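Side-chain contacts in PilZ domain-containing protein (Legionella pneumophila subsp. pneumophila, PDB 4Q63), which is of unknown function but may bind the bacterial second messenger cyclic di-GMP through its PilZ-like domain: residues L92-L95 with R96-K100; V39-Q42 with K43-P47. One frame throughout, in Å; residues are numbered along the deposited sequence.

Contact 1: residues L92-L95 with R96-K100. With CD (cadmium ion), chain D.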
ATOM      1  N   LEU A  92       2.576   4.027   9.487  1.00 40.40           N
ATOM      2  CA  LEU A  92       1.981   2.760   9.901  1.00 39.58           C
ATOM      3  C   LEU A  92       2.132   2.509  11.391  1.00 44.10           C
ATOM      4  O   LEU A  92       1.230   1.969  12.023  1.00 48.52           O
ATOM      5  CB  LEU A  92       2.598   1.605   9.116  1.00 38.87           C
ATOM      6  CG  LEU A  92       2.241   1.628   7.631  1.00 41.42           C
ATOM      7  CD1 LEU A  92       2.943   0.484   6.924  1.00 33.84           C
ATOM      8  CD2 LEU A  92       0.719   1.584   7.412  1.00 41.19           C
ATOM      9  N   LYS A  93       3.270   2.905  11.956  1.00 46.94           N
ATOM     10  CA  LYS A  93       3.494   2.761  13.392  1.00 48.87           C
ATOM     11  C   LYS A  93       2.560   3.685  14.173  1.00 51.54           C
ATOM     12  O   LYS A  93       2.132   3.367  15.295  1.00 52.07           O
ATOM     13  CB  LYS A  93       4.951   3.065  13.746  1.00 50.67           C
ATOM     14  CG  LYS A  93       5.267   2.928  15.233  1.00 59.49           C
ATOM     15  CD  LYS A  93       6.683   3.382  15.547  0.86 63.90           C
ATOM     16  CE  LYS A  93       6.919   3.434  17.051  0.73 72.02           C
ATOM     17  NZ  LYS A  93       8.235   4.040  17.386  0.71 76.39           N
ATOM     18  N   ARG A  94       2.249   4.835  13.588  1.00 49.31           N
ATOM     19  CA  ARG A  94       1.292   5.732  14.217  1.00 54.14           C
ATOM     20  C   ARG A  94      -0.104   5.113  14.148  1.00 46.93           C
ATOM     21  O   ARG A  94      -0.803   5.046  15.152  1.00 52.62           O
ATOM     22  CB  ARG A  94       1.307   7.116  13.567  1.00 52.25           C
ATOM     23  CG  ARG A  94       0.214   8.040  14.088  1.00 58.94           C
ATOM     24  CD  ARG A  94       0.176   9.362  13.340  1.00 65.16           C
ATOM     25  NE  ARG A  94      -1.081  10.075  13.572  1.00 70.36           N
ATOM     26  CZ  ARG A  94      -1.178  11.379  13.812  1.00 81.54           C
ATOM     27  NH1 ARG A  94      -0.087  12.127  13.859  1.00 88.44           N
ATOM     28  NH2 ARG A  94      -2.366  11.936  14.012  1.00 84.58           N
ATOM     29  N   LEU A  95      -0.492   4.635  12.968  1.00 46.01           N
ATOM     30  CA  LEU A  95      -1.806   4.011  12.788  1.00 49.05           C
ATOM     31  C   LEU A  95      -2.002   2.787  13.692  1.00 53.93           C
ATOM     32  O   LEU A  95      -3.094   2.548  14.204  1.00 54.80           O
ATOM     33  CB  LEU A  95      -2.031   3.623  11.321  1.00 45.28           C
ATOM     34  CG  LEU A  95      -3.357   2.925  10.986  1.00 49.09           C
ATOM     35  CD1 LEU A  95      -4.569   3.747  11.443  1.00 50.38           C
ATOM     36  CD2 LEU A  95      -3.446   2.611   9.489  1.00 43.07           C
ATOM     37  N   ARG A  96      -0.934   2.019  13.884  1.00 55.65           N
ATOM     38  CA  ARG A  96      -0.988   0.836  14.731  1.00 62.22           C
ATOM     39  C   ARG A  96      -1.191   1.206  16.204  1.00 65.16           C
ATOM     40  O   ARG A  96      -1.941   0.540  16.920  1.00 64.72           O
ATOM     41  CB  ARG A  96       0.282   0.003  14.555  1.00 64.49           C
ATOM     42  CG  ARG A  96       0.229  -1.353  15.225  1.00 75.18           C
ATOM     43  CD  ARG A  96       1.626  -1.929  15.329  1.00 82.94           C
ATOM     44  NE  ARG A  96       2.518  -0.992  16.008  1.00 89.59           N
ATOM     45  CZ  ARG A  96       3.808  -1.215  16.239  1.00 93.20           C
ATOM     46  NH1 ARG A  96       4.535  -0.300  16.866  1.00 97.60           N
ATOM     47  NH2 ARG A  96       4.370  -2.351  15.848  1.00 91.58           N
ATOM     48  N   ASP A  97      -0.523   2.272  16.646  1.00 68.50           N
ATOM     49  CA  ASP A  97      -0.672   2.769  18.016  1.00 75.03           C
ATOM     50  C   ASP A  97      -2.070   3.332  18.272  1.00 71.72           C
ATOM     51  O   ASP A  97      -2.595   3.231  19.382  1.00 70.63           O
ATOM     52  CB  ASP A  97       0.380   3.840  18.335  1.00 82.77           C
ATOM     53  CG  ASP A  97       1.791   3.281  18.392  1.00 88.78           C
ATOM     54  OD1 ASP A  97       1.939   2.048  18.547  1.00 92.94           O
ATOM     55  OD2 ASP A  97       2.754   4.074  18.287  1.00 89.65           O
ATOM     56  N   GLU A  98      -2.666   3.926  17.242  1.00 64.72           N
ATOM     57  CA  GLU A  98      -4.022   4.462  17.351  1.00 68.83           C
ATOM     58  C   GLU A  98      -5.062   3.371  17.573  1.00 68.04           C
ATOM     59  O   GLU A  98      -6.041   3.576  18.286  1.00 70.70           O
ATOM     60  CB  GLU A  98      -4.387   5.253  16.099  1.00 67.07           C
ATOM     61  CG  GLU A  98      -3.978   6.705  16.149  1.00 71.17           C
ATOM     62  CD  GLU A  98      -4.024   7.332  14.779  1.00 68.09           C
ATOM     63  OE1 GLU A  98      -3.435   8.420  14.594  1.00 75.96           O
ATOM     64  OE2 GLU A  98      -4.652   6.725  13.886  1.00 57.93           O
ATOM     65  N   ARG A  99      -4.856   2.221  16.942  1.00 64.93           N
ATOM     66  CA  ARG A  99      -5.732   1.077  17.151  1.00 68.69           C
ATOM     67  C   ARG A  99      -5.572   0.516  18.558  1.00 76.18           C
ATOM     68  O   ARG A  99      -6.516  -0.031  19.124  1.00 81.55           O
ATOM     69  CB  ARG A  99      -5.446  -0.004  16.114  1.00 62.48           C
ATOM     70  CG  ARG A  99      -5.899   0.364  14.726  1.00 57.20           C
ATOM     71  CD  ARG A  99      -5.478  -0.701  13.724  1.00 58.34           C
ATOM     72  NE  ARG A  99      -5.842  -0.338  12.358  1.00 53.30           N
ATOM     73  CZ  ARG A  99      -5.717  -1.146  11.310  1.00 52.71           C
ATOM     74  NH1 ARG A  99      -5.233  -2.377  11.462  1.00 56.43           N
ATOM     75  NH2 ARG A  99      -6.079  -0.721  10.109  1.00 46.65           N
ATOM     76  N   LYS A 100      -4.373   0.662  19.115  0.94 80.38           N
ATOM     77  CA  LYS A 100      -4.106   0.260  20.494  1.00 93.37           C
ATOM     78  C   LYS A 100      -4.918   1.095  21.479  1.00103.30           C
ATOM     79  O   LYS A 100      -5.172   0.666  22.604  1.00110.68           O
ATOM     80  CB  LYS A 100      -2.614   0.399  20.815  1.00 94.57           C
ATOM     81  CG  LYS A 100      -1.909  -0.919  21.087  0.90 97.13           C
ATOM     82  CD  LYS A 100      -1.013  -1.345  19.929  0.93 89.33           C
ATOM     83  CE  LYS A 100       0.393  -0.774  20.074  0.71 88.91           C
ATOM     84  NZ  LYS A 100       1.367  -1.440  19.164  0.94 85.29           N
TER
HETATM   85 CD    CD D 203      -4.563   8.657  12.207  1.00 45.54          CD
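Leu92 to Lys100 run through the last turns of helix 82-100, and four successive i to i+4 backbone bonds join the two halves: Arg96 N to Leu92 O at 2.9 Å, then Asp97 to Lys93, Glu98 to Arg94 and Arg99 to Leu95. On one flank Arg94 and Glu98 form a salt bridge. The extended chain of Arg94, with CG anti to the backbone N (chi1 174°), lies against the Glu98 carboxylate, and its NE donates to Glu98 OE1 over 3.1 Å. The planes of the two groups are 85° apart, so they do not meet side by side; NE alone makes the bond, with OE1 21° out of the guanidinium plane. The same carboxylate holds a cadmium ion through both oxygens, Glu98 OE1 and OE2 each lying 2.6 Å from the metal, so OE1 is shared between metal and arginine. The Leu95 and Glu98 side chains cross at about a right angle, Leu95 CD1 lying 3.9 Å from Glu98 OE2, while the buried Leu92 and Leu95 rest on Ile56 of strand 49-56. On another flank Asp97 OD1 lies 3.6 Å from Lys100 NZ and a longer 3.9 Å from Arg96 NH1, forming a charged network; the Arg99 guanidinium instead pairs with Glu17. This is an amphipathic C-terminal helix with i to i+4 ion pairing, whose Glu98 joins His57 in a surface cadmium site.

Contact 2: residues V39-Q42 with K43-P47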
ATOM      1  N   VAL A  39      -2.990  -6.030  -2.932  1.00 33.66           N
ATOM      2  CA  VAL A  39      -4.107  -5.344  -3.580  1.00 36.71           C
ATOM      3  C   VAL A  39      -4.943  -6.319  -4.433  1.00 44.11           C
ATOM      4  O   VAL A  39      -4.474  -7.405  -4.802  1.00 35.56           O
ATOM      5  CB  VAL A  39      -3.630  -4.174  -4.455  1.00 38.32           C
ATOM      6  CG1 VAL A  39      -2.819  -3.173  -3.608  1.00 36.29           C
ATOM      7  CG2 VAL A  39      -2.787  -4.673  -5.628  1.00 42.20           C
ATOM      8  N   VAL A  40      -6.175  -5.929  -4.743  1.00 40.40           N
ATOM      9  CA  VAL A  40      -7.052  -6.782  -5.534  1.00 41.98           C
ATOM     10  C   VAL A  40      -6.999  -6.432  -7.017  1.00 45.06           C
ATOM     11  O   VAL A  40      -7.096  -5.264  -7.390  1.00 48.34           O
ATOM     12  CB  VAL A  40      -8.493  -6.675  -5.049  1.00 42.56           C
ATOM     13  CG1 VAL A  40      -9.374  -7.779  -5.708  1.00 42.51           C
ATOM     14  CG2 VAL A  40      -8.525  -6.784  -3.528  1.00 43.05           C
ATOM     15  N   LYS A  41      -6.859  -7.454  -7.861  1.00 59.91           N
ATOM     16  CA  LYS A  41      -6.795  -7.264  -9.308  1.00 62.33           C
ATOM     17  C   LYS A  41      -8.101  -6.706  -9.878  1.00 66.80           C
ATOM     18  O   LYS A  41      -9.188  -7.129  -9.487  1.00 64.25           O
ATOM     19  CB  LYS A  41      -6.435  -8.591  -9.991  1.00 71.90           C
ATOM     20  CG  LYS A  41      -6.562  -8.597 -11.507  1.00 79.21           C
ATOM     21  CD  LYS A  41      -6.190  -9.960 -12.075  1.00 83.29           C
ATOM     22  CE  LYS A  41      -6.079  -9.920 -13.591  1.00 88.86           C
ATOM     23  NZ  LYS A  41      -5.457 -11.159 -14.141  1.00 94.07           N
ATOM     24  N   GLN A  42      -7.989  -5.755 -10.802  1.00 69.79           N
ATOM     25  CA  GLN A  42      -9.163  -5.221 -11.495  1.00 79.19           C
ATOM     26  C   GLN A  42      -9.111  -5.494 -12.996  1.00 84.28           C
ATOM     27  O   GLN A  42      -8.226  -6.207 -13.473  1.00 80.59           O
ATOM     28  CB  GLN A  42      -9.306  -3.724 -11.239  1.00 79.95           C
ATOM     29  CG  GLN A  42      -9.668  -3.390  -9.814  0.83 78.15           C
ATOM     30  CD  GLN A  42      -9.280  -1.979  -9.438  0.81 74.66           C
ATOM     31  OE1 GLN A  42      -8.377  -1.389 -10.036  0.84 75.10           O
ATOM     32  NE2 GLN A  42      -9.958  -1.428  -8.440  0.82 72.32           N
ATOM     33  N   LYS A  43     -10.064  -4.924 -13.734  1.00 90.54           N
ATOM     34  CA  LYS A  43     -10.140  -5.120 -15.178  1.00 98.58           C
ATOM     35  C   LYS A  43      -8.869  -4.615 -15.846  1.00100.24           C
ATOM     36  O   LYS A  43      -8.220  -5.338 -16.602  1.00102.96           O
ATOM     37  CB  LYS A  43     -11.351  -4.394 -15.764  1.00102.68           C
ATOM     38  CG  LYS A  43     -11.687  -4.815 -17.185  0.87107.88           C
ATOM     39  CD  LYS A  43     -12.596  -3.807 -17.865  0.83111.90           C
ATOM     40  CE  LYS A  43     -13.876  -3.592 -17.080  0.89112.64           C
ATOM     41  NZ  LYS A  43     -14.762  -2.597 -17.745  0.95118.25           N
ATOM     42  N   THR A  44      -8.522  -3.367 -15.555  0.76100.39           N
ATOM     43  CA  THR A  44      -7.282  -2.784 -16.040  0.76100.44           C
ATOM     44  C   THR A  44      -6.104  -3.498 -15.392  0.76 93.82           C
ATOM     45  O   THR A  44      -5.895  -3.386 -14.186  0.76 86.88           O
ATOM     46  CB  THR A  44      -7.194  -1.284 -15.695  0.76100.00           C
ATOM     47  OG1 THR A  44      -8.500  -0.696 -15.751  0.76104.74           O
ATOM     48  CG2 THR A  44      -6.268  -0.562 -16.665  0.76101.12           C
ATOM     49  N   ASP A  45      -5.352  -4.249 -16.191  0.81 96.69           N
ATOM     50  CA  ASP A  45      -4.127  -4.881 -15.714  0.81 92.48           C
ATOM     51  C   ASP A  45      -3.119  -3.800 -15.339  0.81 85.54           C
ATOM     52  O   ASP A  45      -2.588  -3.115 -16.212  0.81 87.28           O
ATOM     53  CB  ASP A  45      -3.544  -5.808 -16.787  0.81 96.60           C
ATOM     54  CG  ASP A  45      -4.030  -7.243 -16.651  0.81100.81           C
ATOM     55  OD1 ASP A  45      -3.920  -7.811 -15.543  0.81 97.21           O
ATOM     56  OD2 ASP A  45      -4.522  -7.804 -17.655  0.81107.46           O
ATOM     57  N   ILE A  46      -2.867  -3.647 -14.041  1.00 77.41           N
ATOM     58  CA  ILE A  46      -1.978  -2.600 -13.540  1.00 69.71           C
ATOM     59  C   ILE A  46      -0.525  -2.801 -13.982  1.00 67.45           C
ATOM     60  O   ILE A  46      -0.080  -3.934 -14.166  1.00 68.88           O
ATOM     61  CB  ILE A  46      -2.043  -2.501 -12.002  1.00 64.13           C
ATOM     62  CG1 ILE A  46      -1.326  -3.679 -11.347  1.00 58.02           C
ATOM     63  CG2 ILE A  46      -3.491  -2.441 -11.539  1.00 69.51           C
ATOM     64  CD1 ILE A  46      -1.016  -3.447  -9.885  1.00 52.22           C
ATOM     65  N   PRO A  47       0.220  -1.695 -14.157  1.00 60.31           N
ATOM     66  CA  PRO A  47       1.618  -1.787 -14.588  1.00 49.43           C
ATOM     67  C   PRO A  47       2.455  -2.630 -13.638  1.00 40.15           C
ATOM     68  O   PRO A  47       2.238  -2.578 -12.427  1.00 36.38           O
ATOM     69  CB  PRO A  47       2.092  -0.330 -14.529  1.00 50.06           C
ATOM     70  CG  PRO A  47       0.860   0.470 -14.716  1.00 56.49           C
ATOM     71  CD  PRO A  47      -0.216  -0.295 -14.007  1.00 57.90           C
TER
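Lys41 reaches Asp45 by stretching out fully: its CG is anti to the backbone N (chi1 170°) and every later torsion is also near 180°, which carries the ammonium end across the turn. Asp45 answers with chi1 at -92°, away from a staggered value, and turns OD1 to the lysine. The two side chains pass at a slant, and contact is made by the last two atoms of the lysine. Lys41 CE comes within 3.6 Å of Asp45 OD1, whereas Lys41 NZ stands 3.9 Å from the same oxygen, a long salt bridge. With both side chains exposed and the charged atoms this far apart, the pairing is probably a weak electrostatic one. Between these ends the backbone bends at Lys43 and Thr44, which lie between an extended Gln42 and Asp45. Gln42 C and Thr44 N approach to 3.4 Å, and Gln42 O remains 4.4 Å from Asp45 N, so the bend lacks the close carbonyl-to-amide approach of a hydrogen-bonded turn. Gln42 NE2 donates to the backbone oxygen of Ser26. Residues 41-47 form an exposed connection from strand 36-40 to strand 49-56. Just before it, within strand 36-40, Val39 packs between Ile27 and Ile29 of strand 25-33 and Ile75 and Leu77 of strand 74-79; at the far end, Pro47 O is hydrogen-bonded to Tyr65 OH of strand 59-71.

Contacts 1 and 2 lie on opposite sides of the chain's centre, their own centres 28 Å apart and their nearest atoms about 13 Å apart. Contact 2 comes first in the sequence, at a loop of the curled antiparallel sheet; contact 1 belongs to the helix that ends the fold. Strand 49-56 connects them: the loop of contact 2 leads into it, and its Ile56 packs under the helix of contact 1. Both include a lysine or arginine paired with a carboxylate four residues on. In contact 1 that carboxylate also binds cadmium, at a site to which His57, just beyond this strand, contributes; in contact 2 the Lys41 side chain is about 9 Å from a cadmium ion.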